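Local coordinates for manganese-binding protein (Chlamydia trachomatis, PDB 6NSI), which binds ferrous iron, manganese and nickel ions, with a preference for ferrous iron, and delivers them to the membrane permease of an ABC transporter for import into the cytoplasm, at residues A[33-37]-A[199-203]; A[166-171]-A[257-261]; A[104-108]-A[176-180]. All blocks are in the same frame, centred on the assembly; numbering follows the deposited sequence.

Contact 1: A[33-37]-A[199-203]. With FE (Fe (III) ion), chain B.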
ATOM      1  N   ILE A  33      -7.617  -5.315  10.579  1.00 47.71           N
ATOM      2  CA  ILE A  33      -8.680  -5.823   9.714  1.00 50.50           C
ATOM      3  C   ILE A  33      -8.276  -5.700   8.246  1.00 42.02           C
ATOM      4  O   ILE A  33      -7.640  -4.726   7.828  1.00 37.44           O
ATOM      5  CB  ILE A  33     -10.046  -5.143   9.976  1.00 47.30           C
ATOM      6  CG1 ILE A  33     -10.415  -5.236  11.463  1.00 50.87           C
ATOM      7  CG2 ILE A  33     -11.144  -5.811   9.111  1.00 55.38           C
ATOM      8  CD1 ILE A  33     -10.170  -4.034  12.291  1.00 55.75           C
ATOM      9  N   ASP A  34      -8.637  -6.725   7.475  1.00 44.66           N
ATOM     10  CA  ASP A  34      -8.451  -6.790   6.031  1.00 34.92           C
ATOM     11  C   ASP A  34      -9.321  -5.750   5.336  1.00 38.16           C
ATOM     12  O   ASP A  34     -10.551  -5.905   5.315  1.00 35.49           O
ATOM     13  CB  ASP A  34      -8.792  -8.188   5.527  1.00 33.47           C
ATOM     14  CG  ASP A  34      -8.898  -8.250   4.018  1.00 40.92           C
ATOM     15  OD1 ASP A  34      -8.088  -7.565   3.359  1.00 37.27           O
ATOM     16  OD2 ASP A  34      -9.768  -8.991   3.494  1.00 36.06           O
ATOM     17  N   PRO A  35      -8.744  -4.710   4.735  1.00 30.61           N
ATOM     18  CA  PRO A  35      -9.575  -3.708   4.053  1.00 30.62           C
ATOM     19  C   PRO A  35     -10.257  -4.255   2.820  1.00 31.02           C
ATOM     20  O   PRO A  35     -11.344  -3.778   2.473  1.00 30.08           O
ATOM     21  CB  PRO A  35      -8.567  -2.606   3.690  1.00 27.40           C
ATOM     22  CG  PRO A  35      -7.257  -3.370   3.510  1.00 30.26           C
ATOM     23  CD  PRO A  35      -7.301  -4.491   4.523  1.00 32.72           C
ATOM     24  N   HIS A  36      -9.648  -5.239   2.148  1.00 29.23           N
ATOM     25  CA  HIS A  36     -10.205  -5.771   0.905  1.00 33.11           C
ATOM     26  C   HIS A  36     -11.635  -6.257   1.095  1.00 35.48           C
ATOM     27  O   HIS A  36     -12.480  -6.091   0.209  1.00 44.38           O
ATOM     28  CB  HIS A  36      -9.353  -6.933   0.393  1.00 33.75           C
ATOM     29  CG  HIS A  36      -7.966  -6.544  -0.009  1.00 31.62           C
ATOM     30  ND1 HIS A  36      -7.657  -6.106  -1.277  1.00 30.74           N
ATOM     31  CD2 HIS A  36      -6.801  -6.552   0.682  1.00 32.37           C
ATOM     32  CE1 HIS A  36      -6.362  -5.851  -1.351  1.00 30.28           C
ATOM     33  NE2 HIS A  36      -5.821  -6.109  -0.174  1.00 28.62           N
ATOM     34  N   SER A  37     -11.915  -6.892   2.232  1.00 32.97           N
ATOM     35  CA  SER A  37     -13.201  -7.529   2.466  1.00 41.82           C
ATOM     36  C   SER A  37     -13.984  -6.835   3.567  1.00 43.88           C
ATOM     37  O   SER A  37     -14.910  -7.430   4.135  1.00 48.73           O
ATOM     38  CB  SER A  37     -13.005  -9.003   2.803  1.00 41.66           C
ATOM     39  OG  SER A  37     -12.351  -9.126   4.053  1.00 36.48           O
ATOM     40  N   GLY A 199      -2.799 -14.026  -3.723  1.00 38.48           N
ATOM     41  CA  GLY A 199      -2.886 -13.003  -4.751  1.00 30.48           C
ATOM     42  C   GLY A 199      -3.123 -11.611  -4.198  1.00 28.69           C
ATOM     43  O   GLY A 199      -2.649 -11.257  -3.113  1.00 24.94           O
ATOM     44  N   LEU A 200      -3.900 -10.772  -4.883  1.00 26.83           N
ATOM     45  CA  LEU A 200      -4.140  -9.359  -4.443  1.00 30.83           C
ATOM     46  C   LEU A 200      -5.009  -9.207  -3.173  1.00 29.74           C
ATOM     47  O   LEU A 200      -4.859  -8.218  -2.495  1.00 29.29           O
ATOM     48  CB  LEU A 200      -4.782  -8.595  -5.608  1.00 34.31           C
ATOM     49  CG  LEU A 200      -3.910  -8.339  -6.834  1.00 31.22           C
ATOM     50  CD1 LEU A 200      -4.704  -7.701  -7.947  1.00 38.75           C
ATOM     51  CD2 LEU A 200      -2.705  -7.492  -6.514  1.00 23.81           C
ATOM     52  N   SER A 201      -5.818 -10.207  -2.851  1.00 33.22           N
ATOM     53  CA  SER A 201      -6.869 -10.323  -1.857  1.00 40.38           C
ATOM     54  C   SER A 201      -6.578 -11.492  -0.922  1.00 36.49           C
ATOM     55  O   SER A 201      -6.247 -12.590  -1.393  1.00 30.19           O
ATOM     56  CB  SER A 201      -8.235 -10.504  -2.524  1.00 30.00           C
ATOM     57  OG  SER A 201      -8.596  -9.353  -3.266  1.00 30.00           O
ATOM     58  N   PRO A 202      -6.531 -11.203   0.279  1.00 37.49           N
ATOM     59  CA  PRO A 202      -6.364 -12.329   1.215  1.00 41.81           C
ATOM     60  C   PRO A 202      -7.522 -13.311   1.207  1.00 50.85           C
ATOM     61  O   PRO A 202      -7.364 -14.423   1.730  1.00 48.20           O
ATOM     62  CB  PRO A 202      -6.239 -11.640   2.581  1.00 35.63           C
ATOM     63  CG  PRO A 202      -5.869 -10.232   2.282  1.00 33.28           C
ATOM     64  CD  PRO A 202      -6.485  -9.902   0.958  1.00 37.64           C
ATOM     65  N   GLU A 203      -8.672 -12.948   0.628  1.00 41.21           N
ATOM     66  CA  GLU A 203      -9.852 -13.805   0.720  1.00 56.45           C
ATOM     67  C   GLU A 203      -9.772 -15.047  -0.166  1.00 58.98           C
ATOM     68  O   GLU A 203     -10.502 -16.016   0.086  1.00 54.17           O
ATOM     69  CB  GLU A 203     -11.111 -13.000   0.376  1.00 63.63           C
ATOM     70  CG  GLU A 203     -12.361 -13.449   1.128  1.00 64.26           C
ATOM     71  CD  GLU A 203     -13.498 -12.423   1.055  1.00 76.56           C
ATOM     72  OE1 GLU A 203     -13.382 -11.448   0.273  1.00 77.04           O
ATOM     73  OE2 GLU A 203     -14.508 -12.589   1.779  1.00 76.89           O
TER
HETATM   74 FE    FE B 401      -3.785  -6.153   0.120  1.00 24.07          FE
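The imidazole of H36 reaches across to the 199-203 loop and lies against three successive residues. CA of S201 sits over the centre of one face of the ring, 4.3 Å above its plane. The P202 and H36 side chains cross at about a right angle, with P202 CD 3.4 Å from H36 CD2. Further along on the same side of the ring, nearer the metal end, the carbonyl oxygen of L200 lies obliquely 3.0 Å from H36 CE1. That oxygen is also near H36 NE2, but NE2 has no hydrogen to offer, since it is bound to the iron. H36 NE2 binds the Fe(III) ion at 2.1 Å. The first torsion of H36, with CG opposite the carbonyl carbon (chi1 -65°), carries the ring out to the metal. H102, H168 and D260 complete the site. This is the metal-binding cleft of a solute-binding protein of family 9, where an ABC-transporter cargo ion is held between two lobes. The 33-37 loop follows strand 24-27 of the parallel sheet, and the 199-203 loop lies in the half of the chain that supplies H168.

D34 meets P202 from the opposite direction, with OD1 3.6 Å from P202 CG. Its carboxylate is also tied back into its own loop. The backbone N of H36 donates to D34 OD1 from well above the carboxylate plane, which makes an Asx turn. The hydroxyl of S37 donates to D34 OD2 at 2.6 Å, also from above that plane. At the more exposed end, the extended side chain of E203 runs to S37. There E203 OE1 lies 3.5 Å from S37 CB, a van der Waals contact.

Contact 2: A[166-171]-A[257-261]. With FE (Fe (III) ion), chain B.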
ATOM      1  N   THR A 166       6.554 -12.341  -0.160  1.00 18.81           N
ATOM      2  CA  THR A 166       5.669 -11.846   0.886  1.00 19.97           C
ATOM      3  C   THR A 166       4.424 -12.720   1.011  1.00 19.27           C
ATOM      4  O   THR A 166       4.238 -13.688   0.273  1.00 22.87           O
ATOM      5  CB  THR A 166       5.235 -10.404   0.616  1.00 21.41           C
ATOM      6  OG1 THR A 166       4.396 -10.390  -0.552  1.00 19.43           O
ATOM      7  CG2 THR A 166       6.465  -9.514   0.409  1.00 21.14           C
ATOM      8  N   GLY A 167       3.572 -12.347   1.978  1.00 20.94           N
ATOM      9  CA  GLY A 167       2.378 -13.128   2.258  1.00 21.36           C
ATOM     10  C   GLY A 167       1.354 -13.066   1.137  1.00 28.26           C
ATOM     11  O   GLY A 167       0.865 -14.107   0.679  1.00 16.68           O
ATOM     12  N   HIS A 168       0.971 -11.845   0.721  1.00 19.37           N
ATOM     13  CA  HIS A 168       0.167 -11.670  -0.484  1.00 20.00           C
ATOM     14  C   HIS A 168       0.806 -10.604  -1.362  1.00 21.18           C
ATOM     15  O   HIS A 168       1.841 -10.026  -1.021  1.00 19.67           O
ATOM     16  CB  HIS A 168      -1.319 -11.371  -0.174  1.00 21.98           C
ATOM     17  CG  HIS A 168      -1.643  -9.959   0.239  1.00 24.37           C
ATOM     18  ND1 HIS A 168      -1.167  -9.384   1.405  1.00 25.98           N
ATOM     19  CD2 HIS A 168      -2.511  -9.059  -0.294  1.00 20.77           C
ATOM     20  CE1 HIS A 168      -1.683  -8.172   1.538  1.00 23.83           C
ATOM     21  NE2 HIS A 168      -2.499  -7.952   0.524  1.00 20.26           N
ATOM     22  N   ASN A 169       0.177 -10.387  -2.515  1.00 22.66           N
ATOM     23  CA  ASN A 169       0.701  -9.526  -3.578  1.00 26.65           C
ATOM     24  C   ASN A 169       0.305  -8.071  -3.303  1.00 21.27           C
ATOM     25  O   ASN A 169      -0.548  -7.483  -3.960  1.00 20.38           O
ATOM     26  CB  ASN A 169       0.195 -10.008  -4.936  1.00 22.90           C
ATOM     27  CG  ASN A 169       0.810  -9.248  -6.084  1.00 29.21           C
ATOM     28  OD1 ASN A 169       1.822  -8.558  -5.910  1.00 21.33           O
ATOM     29  ND2 ASN A 169       0.194  -9.342  -7.266  1.00 25.72           N
ATOM     30  N   ALA A 170       0.966  -7.496  -2.300  1.00 21.20           N
ATOM     31  CA  ALA A 170       0.757  -6.111  -1.914  1.00 21.01           C
ATOM     32  C   ALA A 170       1.935  -5.211  -2.260  1.00 19.82           C
ATOM     33  O   ALA A 170       1.833  -3.994  -2.079  1.00 20.99           O
ATOM     34  CB  ALA A 170       0.481  -6.007  -0.404  1.00 20.89           C
ATOM     35  N   PHE A 171       3.042  -5.766  -2.758  1.00 22.96           N
ATOM     36  CA  PHE A 171       4.252  -4.984  -2.987  1.00 21.87           C
ATOM     37  C   PHE A 171       4.683  -4.974  -4.455  1.00 23.10           C
ATOM     38  O   PHE A 171       5.863  -4.750  -4.760  1.00 20.45           O
ATOM     39  CB  PHE A 171       5.373  -5.495  -2.082  1.00 20.62           C
ATOM     40  CG  PHE A 171       5.039  -5.395  -0.604  1.00 23.27           C
ATOM     41  CD1 PHE A 171       4.448  -6.464   0.063  1.00 24.73           C
ATOM     42  CD2 PHE A 171       5.300  -4.227   0.104  1.00 21.71           C
ATOM     43  CE1 PHE A 171       4.135  -6.375   1.420  1.00 24.70           C
ATOM     44  CE2 PHE A 171       4.989  -4.124   1.464  1.00 26.72           C
ATOM     45  CZ  PHE A 171       4.415  -5.200   2.124  1.00 19.32           C
ATOM     46  N   LEU A 257       6.020  -7.088   7.824  1.00 24.43           N
ATOM     47  CA  LEU A 257       5.739  -5.950   6.971  1.00 24.70           C
ATOM     48  C   LEU A 257       4.285  -5.537   7.157  1.00 25.54           C
ATOM     49  O   LEU A 257       3.446  -6.321   7.595  1.00 22.89           O
ATOM     50  CB  LEU A 257       6.015  -6.291   5.508  1.00 21.82           C
ATOM     51  CG  LEU A 257       7.438  -6.702   5.115  1.00 20.38           C
ATOM     52  CD1 LEU A 257       7.448  -7.039   3.611  1.00 17.93           C
ATOM     53  CD2 LEU A 257       8.412  -5.560   5.390  1.00 19.15           C
ATOM     54  N   TYR A 258       3.989  -4.290   6.835  1.00 24.82           N
ATOM     55  CA  TYR A 258       2.613  -3.808   6.890  1.00 25.95           C
ATOM     56  C   TYR A 258       2.144  -3.587   5.462  1.00 23.82           C
ATOM     57  O   TYR A 258       2.571  -2.638   4.802  1.00 22.12           O
ATOM     58  CB  TYR A 258       2.512  -2.551   7.746  1.00 25.01           C
ATOM     59  CG  TYR A 258       2.766  -2.891   9.194  1.00 37.95           C
ATOM     60  CD1 TYR A 258       4.066  -3.111   9.660  1.00 35.62           C
ATOM     61  CD2 TYR A 258       1.717  -3.035  10.089  1.00 39.44           C
ATOM     62  CE1 TYR A 258       4.307  -3.451  10.988  1.00 41.31           C
ATOM     63  CE2 TYR A 258       1.954  -3.373  11.410  1.00 41.21           C
ATOM     64  CZ  TYR A 258       3.247  -3.579  11.853  1.00 46.25           C
ATOM     65  OH  TYR A 258       3.474  -3.916  13.177  1.00 60.06           O
ATOM     66  N   SER A 259       1.282  -4.485   4.989  1.00 25.81           N
ATOM     67  CA  SER A 259       0.822  -4.474   3.607  1.00 25.29           C
ATOM     68  C   SER A 259      -0.450  -3.641   3.437  1.00 29.30           C
ATOM     69  O   SER A 259      -0.490  -2.702   2.637  1.00 27.80           O
ATOM     70  CB  SER A 259       0.562  -5.913   3.156  1.00 22.63           C
ATOM     71  OG  SER A 259      -0.419  -6.496   4.005  1.00 28.03           O
ATOM     72  N   ASP A 260      -1.504  -3.992   4.169  1.00 25.96           N
ATOM     73  CA  ASP A 260      -2.823  -3.417   3.960  1.00 27.02           C
ATOM     74  C   ASP A 260      -3.212  -2.452   5.070  1.00 29.29           C
ATOM     75  O   ASP A 260      -4.352  -1.962   5.097  1.00 26.25           O
ATOM     76  CB  ASP A 260      -3.863  -4.530   3.841  1.00 27.28           C
ATOM     77  CG  ASP A 260      -3.772  -5.294   2.521  1.00 29.79           C
ATOM     78  OD1 ASP A 260      -3.229  -4.760   1.516  1.00 23.95           O
ATOM     79  OD2 ASP A 260      -4.265  -6.442   2.493  1.00 25.98           O
ATOM     80  N   ASN A 261      -2.303  -2.175   5.998  1.00 25.61           N
ATOM     81  CA  ASN A 261      -2.649  -1.351   7.141  1.00 30.28           C
ATOM     82  C   ASN A 261      -1.407  -0.588   7.584  1.00 29.95           C
ATOM     83  O   ASN A 261      -0.354  -0.648   6.947  1.00 24.54           O
ATOM     84  CB  ASN A 261      -3.247  -2.193   8.280  1.00 29.49           C
ATOM     85  CG  ASN A 261      -2.235  -3.166   8.907  1.00 37.58           C
ATOM     86  OD1 ASN A 261      -1.231  -3.530   8.293  1.00 34.04           O
ATOM     87  ND2 ASN A 261      -2.521  -3.611  10.126  1.00 33.20           N
TER
HETATM   88 FE    FE B 401      -3.785  -6.153   0.120  1.00 24.07          FE
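H168 and D260 come from opposite directions onto one Fe(III) ion, in the interlobe metal site of a family 9 solute-binding protein. H168 NE2 binds the iron at 2.2 Å. D260 chelates it with both carboxylate oxygens, OD1 at 2.0 Å and OD2 at 2.4 Å. The ring and carboxylate planes are 68° apart. H36 and H102 supply the other two ligand atoms.

H168 has CG between its backbone N and carbonyl carbon (chi1 78°), which turns the imidazole toward the 257-261 loop. CB of A170 covers one face of the ring, offset toward the rim. S259 OG lies at the ring edge, near its plane, beside CE1. S259 OG and H168 ND1 are both hydrogen-bonded to E229 OE1. Held by iron at NE2 and E229 at ND1, the imidazole has little freedom to rotate, and the carboxylate probably polarises it toward the metal.

Behind the site the contact is apolar. CB of A170 touches CB of S259 at 3.6 Å. The ring of F171, just ahead of helix 172-178, reaches forward past S259 to L257. L257 has CG opposite its carbonyl carbon and an extended chi2 (178°), so CD1 is carried to the ring tip and to the methyl of T166. L257 CD1 ends 3.8 Å from F171 CZ and 4.2 Å from T166 CG2.

Contact 3: A[104-108]-A[176-180]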
ATOM      1  N   TRP A 104      -0.059   2.646  -2.465  1.00 28.70           N
ATOM      2  CA  TRP A 104       0.518   3.408  -1.361  1.00 26.89           C
ATOM      3  C   TRP A 104       1.890   2.904  -0.922  1.00 25.08           C
ATOM      4  O   TRP A 104       2.487   3.507  -0.021  1.00 23.38           O
ATOM      5  CB  TRP A 104      -0.429   3.402  -0.154  1.00 25.14           C
ATOM      6  CG  TRP A 104      -0.738   1.996   0.322  1.00 21.57           C
ATOM      7  CD1 TRP A 104      -0.007   1.240   1.202  1.00 24.77           C
ATOM      8  CD2 TRP A 104      -1.841   1.181  -0.085  1.00 24.11           C
ATOM      9  NE1 TRP A 104      -0.600  -0.002   1.375  1.00 20.17           N
ATOM     10  CE2 TRP A 104      -1.728  -0.059   0.602  1.00 23.87           C
ATOM     11  CE3 TRP A 104      -2.925   1.379  -0.949  1.00 24.04           C
ATOM     12  CZ2 TRP A 104      -2.656  -1.089   0.440  1.00 21.84           C
ATOM     13  CZ3 TRP A 104      -3.845   0.353  -1.106  1.00 23.41           C
ATOM     14  CH2 TRP A 104      -3.704  -0.866  -0.416  1.00 22.31           C
ATOM     15  N   THR A 105       2.403   1.819  -1.506  1.00 22.08           N
ATOM     16  CA  THR A 105       3.778   1.409  -1.233  1.00 21.22           C
ATOM     17  C   THR A 105       4.781   2.064  -2.167  1.00 27.28           C
ATOM     18  O   THR A 105       5.989   1.893  -1.968  1.00 29.32           O
ATOM     19  CB  THR A 105       3.940  -0.109  -1.352  1.00 24.25           C
ATOM     20  OG1 THR A 105       3.813  -0.495  -2.730  1.00 24.02           O
ATOM     21  CG2 THR A 105       2.878  -0.848  -0.494  1.00 24.38           C
ATOM     22  N   ASP A 106       4.313   2.765  -3.197  1.00 23.56           N
ATOM     23  CA  ASP A 106       5.178   3.517  -4.093  1.00 22.89           C
ATOM     24  C   ASP A 106       5.013   4.985  -3.696  1.00 27.24           C
ATOM     25  O   ASP A 106       3.971   5.595  -3.960  1.00 27.95           O
ATOM     26  CB  ASP A 106       4.797   3.232  -5.549  1.00 23.80           C
ATOM     27  CG  ASP A 106       5.566   4.096  -6.561  1.00 37.78           C
ATOM     28  OD1 ASP A 106       6.027   5.201  -6.195  1.00 31.25           O
ATOM     29  OD2 ASP A 106       5.681   3.678  -7.741  1.00 23.90           O
ATOM     30  N   MET A 107       6.035   5.536  -3.035  1.00 27.03           N
ATOM     31  CA  MET A 107       5.938   6.867  -2.440  1.00 28.55           C
ATOM     32  C   MET A 107       5.820   7.975  -3.484  1.00 33.18           C
ATOM     33  O   MET A 107       5.307   9.053  -3.170  1.00 34.82           O
ATOM     34  CB  MET A 107       7.144   7.105  -1.524  1.00 27.82           C
ATOM     35  CG  MET A 107       7.102   8.418  -0.715  1.00 36.51           C
ATOM     36  SD  MET A 107       5.742   8.581   0.475  1.00 32.58           S
ATOM     37  CE  MET A 107       5.957   7.166   1.562  1.00 30.99           C
ATOM     38  N   ARG A 108       6.262   7.744  -4.721  1.00 27.81           N
ATOM     39  CA  ARG A 108       6.007   8.743  -5.758  1.00 31.98           C
ATOM     40  C   ARG A 108       4.542   8.740  -6.170  1.00 35.82           C
ATOM     41  O   ARG A 108       3.930   9.805  -6.342  1.00 34.67           O
ATOM     42  CB  ARG A 108       6.895   8.497  -6.971  1.00 38.88           C
ATOM     43  CG  ARG A 108       6.663   9.502  -8.094  1.00 40.01           C
ATOM     44  CD  ARG A 108       7.101   8.941  -9.436  1.00 48.43           C
ATOM     45  NE  ARG A 108       6.106   8.031 -10.004  1.00 50.19           N
ATOM     46  CZ  ARG A 108       4.967   8.420 -10.574  1.00 49.97           C
ATOM     47  NH1 ARG A 108       4.668   9.717 -10.656  1.00 51.28           N
ATOM     48  NH2 ARG A 108       4.126   7.510 -11.061  1.00 44.57           N
ATOM     49  N   ARG A 176       8.390  -2.872  -8.470  1.00 23.18           N
ATOM     50  CA  ARG A 176       8.632  -2.265  -9.777  1.00 28.48           C
ATOM     51  C   ARG A 176       9.426  -0.962  -9.647  1.00 27.10           C
ATOM     52  O   ARG A 176      10.340  -0.700 -10.441  1.00 29.87           O
ATOM     53  CB  ARG A 176       7.284  -2.029 -10.478  1.00 29.05           C
ATOM     54  CG  ARG A 176       7.371  -1.683 -11.983  1.00 34.31           C
ATOM     55  CD  ARG A 176       5.985  -1.323 -12.576  1.00 32.72           C
ATOM     56  NE  ARG A 176       5.377  -0.167 -11.907  1.00 42.99           N
ATOM     57  CZ  ARG A 176       4.218   0.410 -12.260  1.00 51.38           C
ATOM     58  NH1 ARG A 176       3.508  -0.065 -13.287  1.00 53.82           N
ATOM     59  NH2 ARG A 176       3.763   1.474 -11.586  1.00 40.31           N
ATOM     60  N   ARG A 177       9.103  -0.137  -8.643  1.00 25.80           N
ATOM     61  CA  ARG A 177       9.809   1.129  -8.466  1.00 28.16           C
ATOM     62  C   ARG A 177      11.205   0.937  -7.883  1.00 34.11           C
ATOM     63  O   ARG A 177      12.183   1.457  -8.428  1.00 29.60           O
ATOM     64  CB  ARG A 177       9.015   2.087  -7.570  1.00 27.11           C
ATOM     65  CG  ARG A 177       9.822   3.399  -7.319  1.00 26.42           C
ATOM     66  CD  ARG A 177       8.950   4.583  -6.974  1.00 36.17           C
ATOM     67  NE  ARG A 177       9.666   5.864  -6.943  1.00 33.93           N
ATOM     68  CZ  ARG A 177       9.799   6.680  -7.996  1.00 47.13           C
ATOM     69  NH1 ARG A 177       9.292   6.344  -9.181  1.00 36.85           N
ATOM     70  NH2 ARG A 177      10.439   7.845  -7.876  1.00 41.45           N
ATOM     71  N   TYR A 178      11.317   0.217  -6.760  1.00 27.75           N
ATOM     72  CA  TYR A 178      12.514   0.277  -5.925  1.00 22.98           C
ATOM     73  C   TYR A 178      13.456  -0.899  -6.088  1.00 22.26           C
ATOM     74  O   TYR A 178      14.616  -0.796  -5.677  1.00 23.83           O
ATOM     75  CB  TYR A 178      12.145   0.336  -4.437  1.00 18.43           C
ATOM     76  CG  TYR A 178      11.343   1.550  -4.058  1.00 27.08           C
ATOM     77  CD1 TYR A 178      11.872   2.831  -4.202  1.00 26.05           C
ATOM     78  CD2 TYR A 178      10.049   1.411  -3.566  1.00 22.99           C
ATOM     79  CE1 TYR A 178      11.129   3.950  -3.860  1.00 28.27           C
ATOM     80  CE2 TYR A 178       9.301   2.509  -3.215  1.00 27.04           C
ATOM     81  CZ  TYR A 178       9.843   3.781  -3.355  1.00 30.80           C
ATOM     82  OH  TYR A 178       9.072   4.876  -3.005  1.00 28.15           O
ATOM     83  N   LEU A 179      12.977  -2.026  -6.594  1.00 22.32           N
ATOM     84  CA  LEU A 179      13.778  -3.238  -6.649  1.00 23.97           C
ATOM     85  C   LEU A 179      14.205  -3.587  -8.064  1.00 26.90           C
ATOM     86  O   LEU A 179      14.962  -4.552  -8.255  1.00 26.46           O
ATOM     87  CB  LEU A 179      13.000  -4.415  -6.026  1.00 17.49           C
ATOM     88  CG  LEU A 179      12.745  -4.332  -4.512  1.00 19.38           C
ATOM     89  CD1 LEU A 179      12.043  -5.594  -3.995  1.00 21.82           C
ATOM     90  CD2 LEU A 179      14.020  -4.068  -3.726  1.00 16.47           C
ATOM     91  N   SER A 180      13.751  -2.827  -9.057  1.00 26.30           N
ATOM     92  CA  SER A 180      13.903  -3.194 -10.454  1.00 30.57           C
ATOM     93  C   SER A 180      14.605  -2.090 -11.224  1.00 29.78           C
ATOM     94  O   SER A 180      14.522  -0.914 -10.869  1.00 30.31           O
ATOM     95  CB  SER A 180      12.549  -3.474 -11.091  1.00 25.73           C
ATOM     96  OG  SER A 180      11.765  -4.281 -10.205  1.00 26.26           O
TER
HETATM   97  O   HOH W   1       5.608   1.431  -9.170  1.00 31.27           O
HETATM   98  O   HOH W   2       6.322   5.043  -9.728  1.00 35.62           O
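The tight side of this contact is the ring of Y178, which lies beneath the start of helix 107-124. Its hydroxyl accepts a hydrogen bond from the backbone N of M107, with M107 N 3.1 Å from Y178 OH and an N-H...O angle of 152°. M107 CB also rests against the hydroxyl. The carbonyl oxygen of T105 sits at the ring edge, in its plane, 3.6 Å from Y178 CE2. Y178 OH has a second partner in D147 of helix 129-154, so two bonds grip the hydroxyl. CG of R177 covers one face of the same ring.

D106 is the N-cap of helix 107-124. With CG opposite its backbone N (chi1 174°), the carboxylate folds back to the first turn. D106 OD1 accepts from V109 N and, more weakly, from R108 N. The contact thus seats the end of helix 172-178 on the start of helix 107-124.

R177 crosses D106 at about a right angle, and its CD lies 3.1 Å from D106 OD1. The charge pairing between D106 OD1 and R177 NE is long, 3.8 Å, and OD1 lies well out of the guanidinium plane. The stronger partner of R177 is D147. CB of R108 lies over the centre of the R177 guanidinium, 3.6 Å above its plane, and the two guanidinium planes are 54° apart.

On the looser, wetter side two waters bind D106 OD2 and link it to arginines. One water donates to D106 OD2 and accepts from R108 NE and, weakly, from R177 NH1. The other links D106 OD2 to R176 NH2, 3.0 Å from the water. R108 also reaches C89 O through NH2.

Contacts 1 and 2 both touch the iron, and their centres are about 10 Å apart. They also meet directly, through a probable hydrogen bond from N169 N to G199 O. The centre of contact 3 is about 13 Å from that of contact 2 and about 20 Å from that of contact 1; contacts 1 and 3 lie on opposite sides of the chain's centre. A probable hydrogen bond from W104 NE1 to S259 O joins contact 3 to contact 2. Along the chain, contact 3 is nested within contact 1, and contact 2 crosses both. Contacts 1 and 2 bring loops far apart in the sequence to one metal, with contact 3 joining helices 107-124 and 172-178 behind it.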